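Local structure of hydrolase, HAD superfamily, subfamily III A (Legionella pneumophila, 3N1U) at residues L55-V65 / E81-Y89; Q92-Q100 / P121-V129. The protein probably hydrolyses 3-deoxy-D-manno-octulosonate 8-phosphate to 3-deoxy-D-manno-octulosonate and inorganic phosphate, as a metal-dependent phosphatase of lipopolysaccharide biosynthesis. All blocks are in the same frame, centred on the assembly; numbering follows the deposited sequence.

Both contacts lie in the Rossmann-like HAD fold, contact 1 at the parallel sheet and contact 2 between helices that flank it, their centres about 19 Å apart. They follow in series along the chain: contact 1 closes before contact 2 opens. Contact 1 lies at one margin of the sheet, where strand 87-89 is the outermost strand within the chain and strand 64-68 its neighbour, with helices 49-60 and 74-83 meeting beside them. Contact 2 joins the start of helix 96-106 to helix 123-128 beside the calcium held by D25, D27 and D118. Strand 87-89 leads on into helix 96-106, and the two contacts touch where Y89 CD2 packs on A98 CB at 3.7 Å.

Contact 1: residues L55-V65 / E81-Y89; sequences LKLLMAAGIQV and EQLGITHYY
L55 lays its CD1 methyl against two side chains at once, the CD1 of I85 at 3.9 Å and the CD1 of L83. I85 is the apolar centre here: its CD1 also meets V65 CG1 at 3.8 Å, and its CG1 touches the CE methyl of M59, a selenomethionine whose chain bends at its last torsion (chi3 -85°). That bend also carries CE to 3.4 Å from the backbone O of L83. Beside it the extended K56 crosses L83 at about a right angle, its CE against L83 CD2. Strand 64-68, helix 74-83 and strand 87-89 form a beta-alpha-beta unit, against which helix 49-60, the helix before it, packs; both G62 and G84 end their helices in Schellman motifs. Toward the strands the contact turns polar. One water, accepting from H87 N at 2.9 Å and donating to V65 O, links the two backbones, though its V65 O arm is modelled so short (2.5 Å) that the exact length is doubtful. In the conformer described here, one of two modelled, Q64 bends at chi2 (63°) and returns OE1 to V65 N at 2.8 Å, in the carbonyl plane, with its amide plane 65° from the H87 ring.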
loop_
_atom_site.group_PDB
_atom_site.type_symbol
_atom_site.label_atom_id
_atom_site.label_comp_id
_atom_site.label_asym_id
_atom_site.label_seq_id
_atom_site.Cartn_x
_atom_site.Cartn_y
_atom_site.Cartn_z
ATOM N N LEU A 55 4.043 16.604 -13.763
ATOM C CA LEU A 55 4.646 17.919 -13.495
ATOM C C LEU A 55 5.672 18.279 -14.542
ATOM O O LEU A 55 5.728 19.418 -14.977
ATOM C CB LEU A 55 5.231 17.939 -12.072
ATOM C CG LEU A 55 4.201 17.651 -10.948
ATOM C CD1 LEU A 55 4.869 17.777 -9.566
ATOM C CD2 LEU A 55 2.991 18.652 -11.042
ATOM N N LYS A 56 6.475 17.306 -14.992
ATOM C CA LYS A 56 7.437 17.600 -16.048
ATOM C C LYS A 56 6.783 17.942 -17.376
ATOM O O LYS A 56 7.327 18.759 -18.166
ATOM C CB LYS A 56 8.418 16.434 -16.243
ATOM C CG LYS A 56 9.382 16.215 -15.080
ATOM C CD LYS A 56 10.091 14.896 -15.326
ATOM C CE LYS A 56 11.287 14.741 -14.413
ATOM N NZ LYS A 56 11.973 13.463 -14.800
ATOM N N LEU A 57 5.643 17.310 -17.644
ATOM C CA LEU A 57 4.908 17.648 -18.867
ATOM C C LEU A 57 4.343 19.060 -18.789
ATOM O O LEU A 57 4.337 19.789 -19.797
ATOM C CB LEU A 57 3.777 16.659 -19.119
ATOM C CG LEU A 57 4.210 15.226 -19.549
ATOM C CD1 LEU A 57 3.064 14.180 -19.512
ATOM C CD2 LEU A 57 4.823 15.243 -20.918
ATOM N N LEU A 58 3.798 19.439 -17.638
ATOM C CA LEU A 58 3.330 20.840 -17.549
ATOM C C LEU A 58 4.466 21.787 -17.841
ATOM O O LEU A 58 4.350 22.751 -18.629
ATOM C CB LEU A 58 2.769 21.150 -16.152
ATOM C CG LEU A 58 1.409 20.538 -15.797
ATOM C CD1 LEU A 58 0.985 20.998 -14.381
ATOM C CD2 LEU A 58 0.378 20.956 -16.827
HETATM N N MSE A 59 5.588 21.560 -17.194
HETATM C CA MSE A 59 6.716 22.484 -17.381
HETATM C C MSE A 59 7.273 22.498 -18.813
HETATM O O MSE A 59 7.688 23.567 -19.296
HETATM C CB MSE A 59 7.806 22.158 -16.337
HETATM C CG MSE A 59 7.320 22.485 -14.876
HETATM SE SE MSE A 59 8.817 22.285 -13.600
HETATM C CE MSE A 59 8.582 20.406 -13.369
ATOM N N ALA A 60 7.290 21.329 -19.482
ATOM C CA ALA A 60 7.695 21.251 -20.894
ATOM C C ALA A 60 6.753 22.053 -21.778
ATOM O O ALA A 60 7.176 22.544 -22.817
ATOM C CB ALA A 60 7.753 19.761 -21.383
ATOM N N ALA A 61 5.486 22.185 -21.366
ATOM C CA ALA A 61 4.458 22.949 -22.106
ATOM C C ALA A 61 4.377 24.439 -21.706
ATOM O O ALA A 61 3.468 25.140 -22.166
ATOM C CB ALA A 61 3.095 22.335 -21.865
ATOM N N GLY A 62 5.287 24.892 -20.845
ATOM C CA GLY A 62 5.365 26.305 -20.444
ATOM C C GLY A 62 4.452 26.631 -19.289
ATOM O O GLY A 62 4.231 27.779 -19.013
ATOM N N ILE A 63 3.915 25.613 -18.617
ATOM C CA ILE A 63 3.114 25.818 -17.436
ATOM C C ILE A 63 3.973 25.645 -16.194
ATOM O O ILE A 63 4.609 24.592 -15.999
ATOM C CB ILE A 63 1.853 24.915 -17.401
ATOM C CG1 ILE A 63 0.973 25.289 -18.625
ATOM C CG2 ILE A 63 1.085 25.069 -16.047
ATOM C CD1 ILE A 63 -0.184 24.287 -18.935
ATOM N N GLN A 64 3.954 26.672 -15.344
ATOM C CA GLN A 64 4.795 26.594 -14.163
ATOM C C GLN A 64 4.199 25.686 -13.066
ATOM O O GLN A 64 3.001 25.379 -13.027
ATOM C CB GLN A 64 5.178 27.981 -13.638
ATOM C CG GLN A 64 6.157 27.928 -12.461
ATOM C CD GLN A 64 7.512 27.304 -12.820
ATOM O OE1 GLN A 64 7.662 26.072 -12.990
ATOM N NE2 GLN A 64 8.519 28.154 -12.894
ATOM N N VAL A 65 5.105 25.190 -12.235
ATOM C CA VAL A 65 4.729 24.318 -11.130
ATOM C C VAL A 65 5.288 24.871 -9.838
ATOM O O VAL A 65 6.436 25.309 -9.795
ATOM C CB VAL A 65 5.243 22.863 -11.373
ATOM C CG1 VAL A 65 4.997 22.002 -10.068
ATOM C CG2 VAL A 65 4.524 22.263 -12.577
ATOM N N GLU A 81 14.245 18.988 -6.028
ATOM C CA GLU A 81 15.481 19.009 -6.845
ATOM C C GLU A 81 15.416 17.970 -7.974
ATOM O O GLU A 81 15.789 18.271 -9.101
ATOM C CB GLU A 81 16.717 18.756 -5.978
ATOM C CG GLU A 81 18.009 18.678 -6.835
ATOM C CD GLU A 81 19.283 18.377 -6.034
ATOM O OE1 GLU A 81 20.341 18.887 -6.457
ATOM O OE2 GLU A 81 19.238 17.634 -5.007
ATOM N N GLN A 82 14.901 16.766 -7.675
ATOM C CA GLN A 82 14.733 15.690 -8.673
ATOM C C GLN A 82 13.859 16.156 -9.803
ATOM O O GLN A 82 14.168 15.881 -10.972
ATOM C CB GLN A 82 14.049 14.417 -8.097
ATOM C CG GLN A 82 14.963 13.492 -7.354
ATOM C CD GLN A 82 14.283 12.189 -6.919
ATOM O OE1 GLN A 82 13.043 12.051 -6.929
ATOM N NE2 GLN A 82 15.110 11.225 -6.507
ATOM N N LEU A 83 12.765 16.830 -9.457
ATOM C CA LEU A 83 11.801 17.281 -10.460
ATOM C C LEU A 83 12.122 18.634 -11.120
ATOM O O LEU A 83 11.456 19.037 -12.070
ATOM C CB LEU A 83 10.405 17.307 -9.849
ATOM C CG LEU A 83 9.840 15.927 -9.500
ATOM C CD1 LEU A 83 8.440 16.087 -8.901
ATOM C CD2 LEU A 83 9.860 14.964 -10.701
ATOM N N GLY A 84 13.166 19.303 -10.641
ATOM C CA GLY A 84 13.530 20.658 -11.150
ATOM C C GLY A 84 12.515 21.732 -10.814
ATOM O O GLY A 84 12.380 22.758 -11.523
ATOM N N ILE A 85 11.828 21.544 -9.694
ATOM C CA ILE A 85 10.830 22.523 -9.247
ATOM C C ILE A 85 11.501 23.541 -8.354
ATOM O O ILE A 85 11.950 23.171 -7.261
ATOM C CB ILE A 85 9.697 21.831 -8.434
ATOM C CG1 ILE A 85 8.841 21.019 -9.423
ATOM C CG2 ILE A 85 8.851 22.895 -7.695
ATOM C CD1 ILE A 85 7.974 19.942 -8.852
ATOM N N THR A 86 11.538 24.805 -8.784
ATOM C CA THR A 86 12.208 25.845 -7.982
ATOM C C THR A 86 11.267 26.686 -7.097
ATOM O O THR A 86 11.699 27.205 -6.068
ATOM C CB THR A 86 13.059 26.777 -8.836
ATOM O OG1 THR A 86 12.203 27.500 -9.707
ATOM C CG2 THR A 86 14.074 25.965 -9.661
ATOM N N HIS A 87 9.998 26.817 -7.486
ATOM C CA HIS A 87 9.066 27.608 -6.689
ATOM C C HIS A 87 8.459 26.739 -5.611
ATOM O O HIS A 87 7.466 26.045 -5.867
ATOM C CB HIS A 87 7.964 28.158 -7.584
ATOM C CG HIS A 87 8.459 29.137 -8.598
ATOM N ND1 HIS A 87 8.751 30.447 -8.290
ATOM C CD2 HIS A 87 8.743 28.987 -9.911
ATOM C CE1 HIS A 87 9.178 31.073 -9.375
ATOM N NE2 HIS A 87 9.175 30.211 -10.376
ATOM N N TYR A 88 9.045 26.727 -4.411
ATOM C CA TYR A 88 8.374 25.965 -3.341
ATOM C C TYR A 88 8.588 26.460 -1.936
ATOM O O TYR A 88 9.609 27.091 -1.642
ATOM C CB TYR A 88 8.661 24.460 -3.425
ATOM C CG TYR A 88 10.069 24.078 -3.045
ATOM C CD1 TYR A 88 11.105 24.164 -3.973
ATOM C CD2 TYR A 88 10.350 23.591 -1.780
ATOM C CE1 TYR A 88 12.420 23.767 -3.631
ATOM C CE2 TYR A 88 11.668 23.199 -1.412
ATOM C CZ TYR A 88 12.685 23.290 -2.340
ATOM O OH TYR A 88 13.971 22.911 -1.987
ATOM N N TYR A 89 7.610 26.134 -1.083
ATOM C CA TYR A 89 7.469 26.771 0.228
ATOM C C TYR A 89 7.196 25.691 1.232
ATOM O O TYR A 89 6.189 24.976 1.129
ATOM C CB TYR A 89 6.307 27.786 0.249
ATOM C CG TYR A 89 6.408 28.917 -0.780
ATOM C CD1 TYR A 89 6.125 28.690 -2.122
ATOM C CD2 TYR A 89 6.786 30.220 -0.395
ATOM C CE1 TYR A 89 6.225 29.739 -3.087
ATOM C CE2 TYR A 89 6.880 31.257 -1.327
ATOM C CZ TYR A 89 6.609 31.003 -2.678
ATOM O OH TYR A 89 6.704 32.004 -3.619
HETATM O O HOH W 1 8.869 25.914 -9.952
#

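Contact 2: residues Q92-Q100 / P121-V129; sequences QVDKRSAYQ and PDLPLIQQV
Helices 96-100 and 123-128 run with their N-to-C directions 40° apart and their axes 10.3 Å apart at closest, with R96 and L125 nearest through their CA atoms. Both follow strands of the parallel HAD sheet, and the loops leading into them border the metal site, where D25, D27 and D118 bind calcium. K95 reaches it with a chain extended beyond CG: NZ forms a salt bridge to D122 OD1 at 2.6 Å, on the syn lone pair, and another to D25. The other carboxylate oxygen, D122 OD2, accepts from the backbone N of D118 and D119, so a second-shell aspartate is fixed at both oxygens. A water taking the K95 N-H and donating to P121 O at 2.6 Å ties the two loops. Further along the helices, L125 CD2 packs on Y99 CB at 3.5 Å, the two side chains sliding past each other in opposite directions, while L125 CD1 meets K95 CB. Y99, with CG anti to its N (chi1 173°), extends past L125 to V129, CE1 to CG1 at 3.6 Å; its OH is hydrogen-bonded to D110 OD1. R96 rests CG and CD on P124 CB. Its guanidinium grips D94 side-on, NE to OD1 at 3.0 Å and NH2 to OD2 from above the carboxylate plane (36° out), and D94 OD1 also caps R96 N at 3.2 Å, met nearly along its C-O axis.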
loop_
_atom_site.group_PDB
_atom_site.type_symbol
_atom_site.label_atom_id
_atom_site.label_comp_id
_atom_site.label_asym_id
_atom_site.label_seq_id
_atom_site.Cartn_x
_atom_site.Cartn_y
_atom_site.Cartn_z
ATOM N N GLN A 92 4.788 25.701 5.970
ATOM C CA GLN A 92 3.729 26.748 5.957
ATOM C C GLN A 92 2.531 26.111 6.608
ATOM O O GLN A 92 1.955 25.165 6.045
ATOM C CB GLN A 92 3.368 27.162 4.512
ATOM C CG GLN A 92 4.614 27.664 3.702
ATOM C CD GLN A 92 5.247 28.921 4.353
ATOM O OE1 GLN A 92 4.592 29.948 4.512
ATOM N NE2 GLN A 92 6.526 28.820 4.742
ATOM N N VAL A 93 2.178 26.579 7.810
ATOM C CA VAL A 93 1.077 25.980 8.562
ATOM C C VAL A 93 -0.223 26.609 8.067
ATOM O O VAL A 93 -1.171 25.903 7.711
ATOM C CB VAL A 93 1.229 26.221 10.081
ATOM C CG1 VAL A 93 -0.114 26.016 10.797
ATOM C CG2 VAL A 93 2.337 25.320 10.648
ATOM N N ASP A 94 -0.259 27.942 8.086
ATOM C CA ASP A 94 -1.234 28.700 7.299
ATOM C C ASP A 94 -0.543 29.030 5.966
ATOM O O ASP A 94 0.562 29.589 5.982
ATOM C CB ASP A 94 -1.646 29.994 8.015
ATOM C CG ASP A 94 -2.882 30.642 7.388
ATOM O OD1 ASP A 94 -2.815 31.095 6.223
ATOM O OD2 ASP A 94 -3.924 30.725 8.072
ATOM N N LYS A 95 -1.206 28.690 4.850
ATOM C CA LYS A 95 -0.619 28.709 3.489
ATOM C C LYS A 95 -0.925 29.987 2.682
ATOM O O LYS A 95 -0.378 30.180 1.590
ATOM C CB LYS A 95 -1.111 27.488 2.701
ATOM C CG LYS A 95 -0.642 26.126 3.329
ATOM C CD LYS A 95 -0.964 24.946 2.408
ATOM C CE LYS A 95 -0.291 23.651 2.941
ATOM N NZ LYS A 95 -0.591 22.504 2.053
ATOM N N ARG A 96 -1.777 30.849 3.232
ATOM C CA ARG A 96 -2.257 32.042 2.487
ATOM C C ARG A 96 -1.104 32.951 2.139
ATOM O O ARG A 96 -1.041 33.502 1.037
ATOM C CB ARG A 96 -3.333 32.792 3.295
ATOM C CG ARG A 96 -4.655 31.970 3.403
ATOM C CD ARG A 96 -5.697 32.662 4.252
ATOM N NE ARG A 96 -5.321 32.709 5.660
ATOM C CZ ARG A 96 -5.850 33.524 6.565
ATOM N NH1 ARG A 96 -6.784 34.414 6.224
ATOM N NH2 ARG A 96 -5.428 33.461 7.820
ATOM N N SER A 97 -0.185 33.134 3.094
ATOM C CA SER A 97 0.941 34.064 2.887
ATOM C C SER A 97 1.924 33.564 1.801
ATOM O O SER A 97 2.448 34.342 0.984
ATOM C CB SER A 97 1.663 34.315 4.223
ATOM O OG SER A 97 2.731 35.187 3.985
ATOM N N ALA A 98 2.167 32.261 1.765
ATOM C CA ALA A 98 3.004 31.731 0.688
ATOM C C ALA A 98 2.330 31.907 -0.690
ATOM O O ALA A 98 3.001 32.162 -1.676
ATOM C CB ALA A 98 3.325 30.227 0.920
ATOM N N TYR A 99 1.023 31.657 -0.766
ATOM C CA TYR A 99 0.310 31.858 -2.015
ATOM C C TYR A 99 0.442 33.297 -2.499
ATOM O O TYR A 99 0.649 33.550 -3.690
ATOM C CB TYR A 99 -1.171 31.541 -1.847
ATOM C CG TYR A 99 -1.971 31.919 -3.094
ATOM C CD1 TYR A 99 -1.939 31.113 -4.231
ATOM C CD2 TYR A 99 -2.739 33.088 -3.135
ATOM C CE1 TYR A 99 -2.660 31.467 -5.386
ATOM C CE2 TYR A 99 -3.449 33.444 -4.263
ATOM C CZ TYR A 99 -3.414 32.620 -5.383
ATOM O OH TYR A 99 -4.137 32.986 -6.493
ATOM N N GLN A 100 0.321 34.256 -1.576
ATOM C CA GLN A 100 0.368 35.661 -1.996
ATOM C C GLN A 100 1.770 36.020 -2.503
ATOM O O GLN A 100 1.917 36.796 -3.453
ATOM C CB GLN A 100 -0.123 36.610 -0.856
ATOM C CG GLN A 100 -0.274 38.101 -1.281
ATOM C CD GLN A 100 -1.220 38.346 -2.471
ATOM O OE1 GLN A 100 -2.256 37.667 -2.640
ATOM N NE2 GLN A 100 -0.864 39.324 -3.298
ATOM N N PRO A 121 -5.994 23.120 5.865
ATOM C CA PRO A 121 -5.184 24.330 5.536
ATOM C C PRO A 121 -5.079 24.659 4.041
ATOM O O PRO A 121 -4.752 25.804 3.682
ATOM C CB PRO A 121 -3.819 24.046 6.166
ATOM C CG PRO A 121 -4.125 22.860 7.237
ATOM C CD PRO A 121 -5.182 22.062 6.517
ATOM N N ASP A 122 -5.458 23.703 3.189
ATOM C CA ASP A 122 -5.541 23.933 1.737
ATOM C C ASP A 122 -6.833 24.639 1.327
ATOM O O ASP A 122 -6.922 25.191 0.236
ATOM C CB ASP A 122 -5.453 22.597 0.989
ATOM C CG ASP A 122 -4.196 21.817 1.310
ATOM O OD1 ASP A 122 -3.073 22.389 1.263
ATOM O OD2 ASP A 122 -4.324 20.604 1.617
ATOM N N LEU A 123 -7.847 24.577 2.182
ATOM C CA LEU A 123 -9.178 25.087 1.812
ATOM C C LEU A 123 -9.242 26.548 1.291
ATOM O O LEU A 123 -9.860 26.800 0.263
ATOM C CB LEU A 123 -10.141 24.964 3.011
ATOM C CG LEU A 123 -11.162 23.852 2.908
ATOM C CD1 LEU A 123 -12.022 24.011 4.180
ATOM C CD2 LEU A 123 -11.983 24.121 1.613
ATOM N N PRO A 124 -8.616 27.505 1.997
ATOM C CA PRO A 124 -8.702 28.890 1.479
ATOM C C PRO A 124 -8.032 29.060 0.115
ATOM O O PRO A 124 -8.482 29.895 -0.659
ATOM C CB PRO A 124 -7.930 29.705 2.522
ATOM C CG PRO A 124 -7.965 28.838 3.804
ATOM C CD PRO A 124 -7.926 27.438 3.305
ATOM N N LEU A 125 -6.947 28.314 -0.154
ATOM C CA LEU A 125 -6.318 28.353 -1.462
ATOM C C LEU A 125 -7.178 27.674 -2.529
ATOM O O LEU A 125 -7.374 28.206 -3.627
ATOM C CB LEU A 125 -4.889 27.792 -1.404
ATOM C CG LEU A 125 -3.968 28.616 -0.473
ATOM C CD1 LEU A 125 -2.552 28.190 -0.793
ATOM C CD2 LEU A 125 -4.126 30.109 -0.715
ATOM N N ILE A 126 -7.743 26.526 -2.191
ATOM C CA ILE A 126 -8.624 25.829 -3.098
ATOM C C ILE A 126 -9.834 26.722 -3.522
ATOM O O ILE A 126 -10.226 26.733 -4.680
ATOM C CB ILE A 126 -9.075 24.529 -2.446
ATOM C CG1 ILE A 126 -7.959 23.492 -2.610
ATOM C CG2 ILE A 126 -10.346 23.979 -3.127
ATOM C CD1 ILE A 126 -8.246 22.222 -1.820
ATOM N N GLN A 127 -10.390 27.469 -2.580
ATOM C CA GLN A 127 -11.527 28.375 -2.872
ATOM C C GLN A 127 -11.121 29.642 -3.625
ATOM O O GLN A 127 -11.922 30.194 -4.421
ATOM C CB GLN A 127 -12.246 28.723 -1.572
ATOM C CG GLN A 127 -12.798 27.470 -0.925
ATOM C CD GLN A 127 -13.691 27.739 0.293
ATOM O OE1 GLN A 127 -13.208 27.974 1.406
ATOM N NE2 GLN A 127 -15.000 27.645 0.087
ATOM N N GLN A 128 -9.886 30.098 -3.420
ATOM C CA GLN A 128 -9.445 31.376 -4.036
ATOM C C GLN A 128 -9.001 31.271 -5.495
ATOM O O GLN A 128 -9.261 32.169 -6.288
ATOM C CB GLN A 128 -8.282 31.963 -3.225
ATOM C CG GLN A 128 -8.030 33.433 -3.517
ATOM C CD GLN A 128 -7.054 34.006 -2.517
ATOM O OE1 GLN A 128 -6.478 33.267 -1.693
ATOM N NE2 GLN A 128 -6.825 35.292 -2.604
ATOM N N VAL A 129 -8.325 30.175 -5.863
ATOM C CA VAL A 129 -7.705 30.034 -7.206
ATOM C C VAL A 129 -8.720 29.692 -8.268
ATOM O O VAL A 129 -9.878 29.389 -7.946
ATOM C CB VAL A 129 -6.577 28.953 -7.213
ATOM C CG1 VAL A 129 -5.457 29.342 -6.198
ATOM C CG2 VAL A 129 -7.140 27.545 -6.907
HETATM O O HOH W 2 -4.035 27.847 5.137
#